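Local coordinates for type I polyketide synthase PikAII (PDB 3QP9), which carries a C2-type ketoreductase domain of a modular polyketide synthase, which probably epimerizes the alpha-substituent of the polyketide intermediate rather than reducing its ketone, at residues R464-P468 / A469-T473. Sequence-based numbering, arbitrary orientation.
Sequences RPLAP and ATALT
Leu466 and Ala471 meet where a loop turns into helix 468-481, on the buried side of its first turn. Following the leucine outward, CB lies 4.1 Å from Ala471 CB; CG, placed beside the backbone N (chi1 -85°), leads to the two methyls, of which CD2 returns to within 4.1 Å of the same Ala471 CB. The small methyl of Ala471 suits a buried place that it shares with Leu466 and Trp441. Ala467 takes the N-cap position: its O accepts the first helical bond from Ala471 N at 2.9 Å, nearly straight at the hydrogen (163°). Pro468 follows as first helical residue, a place that suits proline because its nitrogen owes no bond to a preceding turn and its ring fixes phi near -60°. Its O receives Leu472 N at 2.9 Å, while Leu472 CG, held beside its own backbone N, comes within 3.4 Å of that same O. Beyond this turn, the backbone of Leu466 bonds to Pro443 and Glu445. Leucine suits position 472, its branched apolar chain lying against Glu266, Ala267 and Arg270, so adjoining sides of the first turn face strand 435-441, through Ala471, and helix 262-274, through Leu472.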
ATOM      1  N   ARG A 464      12.539  13.146 -10.106  1.00 34.73           N
ATOM      2  CA  ARG A 464      13.004  14.505  -9.768  1.00 36.01           C
ATOM      3  C   ARG A 464      12.305  14.948  -8.479  1.00 33.97           C
ATOM      4  O   ARG A 464      11.073  15.041  -8.479  1.00 32.70           O
ATOM      5  CB  ARG A 464      12.704  15.498 -10.918  1.00 37.21           C
ATOM      6  CG  ARG A 464      13.443  16.879 -10.739  1.00 43.66           C
ATOM      7  CD  ARG A 464      13.038  18.105 -11.620  1.00 50.76           C
ATOM      8  NE  ARG A 464      13.438  17.985 -13.021  1.00 57.91           N
ATOM      9  CZ  ARG A 464      14.541  18.515 -13.543  1.00 62.07           C
ATOM     10  NH1 ARG A 464      15.378  19.208 -12.765  1.00 63.44           N
ATOM     11  NH2 ARG A 464      14.819  18.345 -14.835  1.00 62.11           N
ATOM     12  N   PRO A 465      13.061  15.233  -7.382  1.00 33.94           N
ATOM     13  CA  PRO A 465      12.373  15.637  -6.144  1.00 31.43           C
ATOM     14  C   PRO A 465      11.412  16.784  -6.346  1.00 32.05           C
ATOM     15  O   PRO A 465      11.690  17.709  -7.147  1.00 31.54           O
ATOM     16  CB  PRO A 465      13.503  16.086  -5.211  1.00 31.22           C
ATOM     17  CG  PRO A 465      14.782  15.423  -5.803  1.00 33.88           C
ATOM     18  CD  PRO A 465      14.458  14.787  -7.091  1.00 33.48           C
ATOM     19  N   LEU A 466      10.265  16.658  -5.666  1.00 30.63           N
ATOM     20  CA  LEU A 466       9.156  17.617  -5.806  1.00 30.61           C
ATOM     21  C   LEU A 466       9.447  18.902  -5.065  1.00 29.80           C
ATOM     22  O   LEU A 466       9.645  18.882  -3.846  1.00 31.09           O
ATOM     23  CB  LEU A 466       7.828  17.021  -5.276  1.00 27.79           C
ATOM     24  CG  LEU A 466       6.929  16.154  -6.154  1.00 33.95           C
ATOM     25  CD1 LEU A 466       7.571  15.489  -7.394  1.00 28.02           C
ATOM     26  CD2 LEU A 466       5.795  15.278  -5.413  1.00 28.02           C
ATOM     27  N   ALA A 467       9.347  20.040  -5.758  1.00 31.50           N
ATOM     28  CA  ALA A 467       9.340  21.313  -4.953  1.00 32.78           C
ATOM     29  C   ALA A 467       8.057  21.356  -4.077  1.00 31.76           C
ATOM     30  O   ALA A 467       6.983  20.962  -4.519  1.00 30.87           O
ATOM     31  CB  ALA A 467       9.436  22.532  -5.793  1.00 30.57           C
ATOM     32  N   PRO A 468       8.220  21.776  -2.814  1.00 33.49           N
ATOM     33  CA  PRO A 468       7.186  21.739  -1.788  1.00 32.25           C
ATOM     34  C   PRO A 468       5.992  22.576  -2.225  1.00 31.58           C
ATOM     35  O   PRO A 468       4.862  22.096  -2.170  1.00 31.00           O
ATOM     36  CB  PRO A 468       7.904  22.309  -0.543  1.00 34.06           C
ATOM     37  CG  PRO A 468       9.330  21.783  -0.735  1.00 36.55           C
ATOM     38  CD  PRO A 468       9.586  21.863  -2.229  1.00 34.13           C
ATOM     39  N   ALA A 469       6.255  23.761  -2.738  1.00 30.09           N
ATOM     40  CA  ALA A 469       5.200  24.633  -3.233  1.00 31.28           C
ATOM     41  C   ALA A 469       4.329  24.013  -4.343  1.00 31.12           C
ATOM     42  O   ALA A 469       3.075  24.132  -4.318  1.00 31.44           O
ATOM     43  CB  ALA A 469       5.843  25.935  -3.770  1.00 32.22           C
ATOM     44  N   THR A 470       5.002  23.503  -5.386  1.00 30.38           N
ATOM     45  CA  THR A 470       4.366  22.789  -6.472  1.00 30.03           C
ATOM     46  C   THR A 470       3.593  21.548  -6.003  1.00 29.85           C
ATOM     47  O   THR A 470       2.441  21.372  -6.416  1.00 28.99           O
ATOM     48  CB  THR A 470       5.405  22.402  -7.528  1.00 32.23           C
ATOM     49  OG1 THR A 470       6.094  23.602  -7.848  1.00 31.90           O
ATOM     50  CG2 THR A 470       4.755  21.874  -8.785  1.00 31.64           C
ATOM     51  N   ALA A 471       4.200  20.758  -5.123  1.00 28.31           N
ATOM     52  CA  ALA A 471       3.569  19.556  -4.576  1.00 29.10           C
ATOM     53  C   ALA A 471       2.292  19.963  -3.839  1.00 28.51           C
ATOM     54  O   ALA A 471       1.249  19.305  -3.947  1.00 28.56           O
ATOM     55  CB  ALA A 471       4.542  18.791  -3.622  1.00 28.43           C
ATOM     56  N   LEU A 472       2.349  21.039  -3.055  1.00 27.46           N
ATOM     57  CA  LEU A 472       1.164  21.368  -2.259  1.00 26.26           C
ATOM     58  C   LEU A 472       0.079  21.890  -3.181  1.00 26.06           C
ATOM     59  O   LEU A 472      -1.076  21.697  -2.910  1.00 25.38           O
ATOM     60  CB  LEU A 472       1.445  22.374  -1.121  1.00 25.72           C
ATOM     61  CG  LEU A 472       2.237  21.756   0.023  1.00 28.02           C
ATOM     62  CD1 LEU A 472       2.904  22.819   0.960  1.00 30.27           C
ATOM     63  CD2 LEU A 472       1.354  20.774   0.808  1.00 30.57           C
ATOM     64  N   THR A 473       0.438  22.564  -4.274  1.00 24.84           N
ATOM     65  CA  THR A 473      -0.583  22.982  -5.236  1.00 26.67           C
ATOM     66  C   THR A 473      -1.201  21.726  -5.884  1.00 25.82           C
ATOM     67  O   THR A 473      -2.390  21.670  -6.080  1.00 24.25           O
ATOM     68  CB  THR A 473       0.025  23.960  -6.301  1.00 27.43           C
ATOM     69  OG1 THR A 473       0.500  25.111  -5.620  1.00 30.17           O
ATOM     70  CG2 THR A 473      -1.051  24.420  -7.339  1.00 30.22           C
TER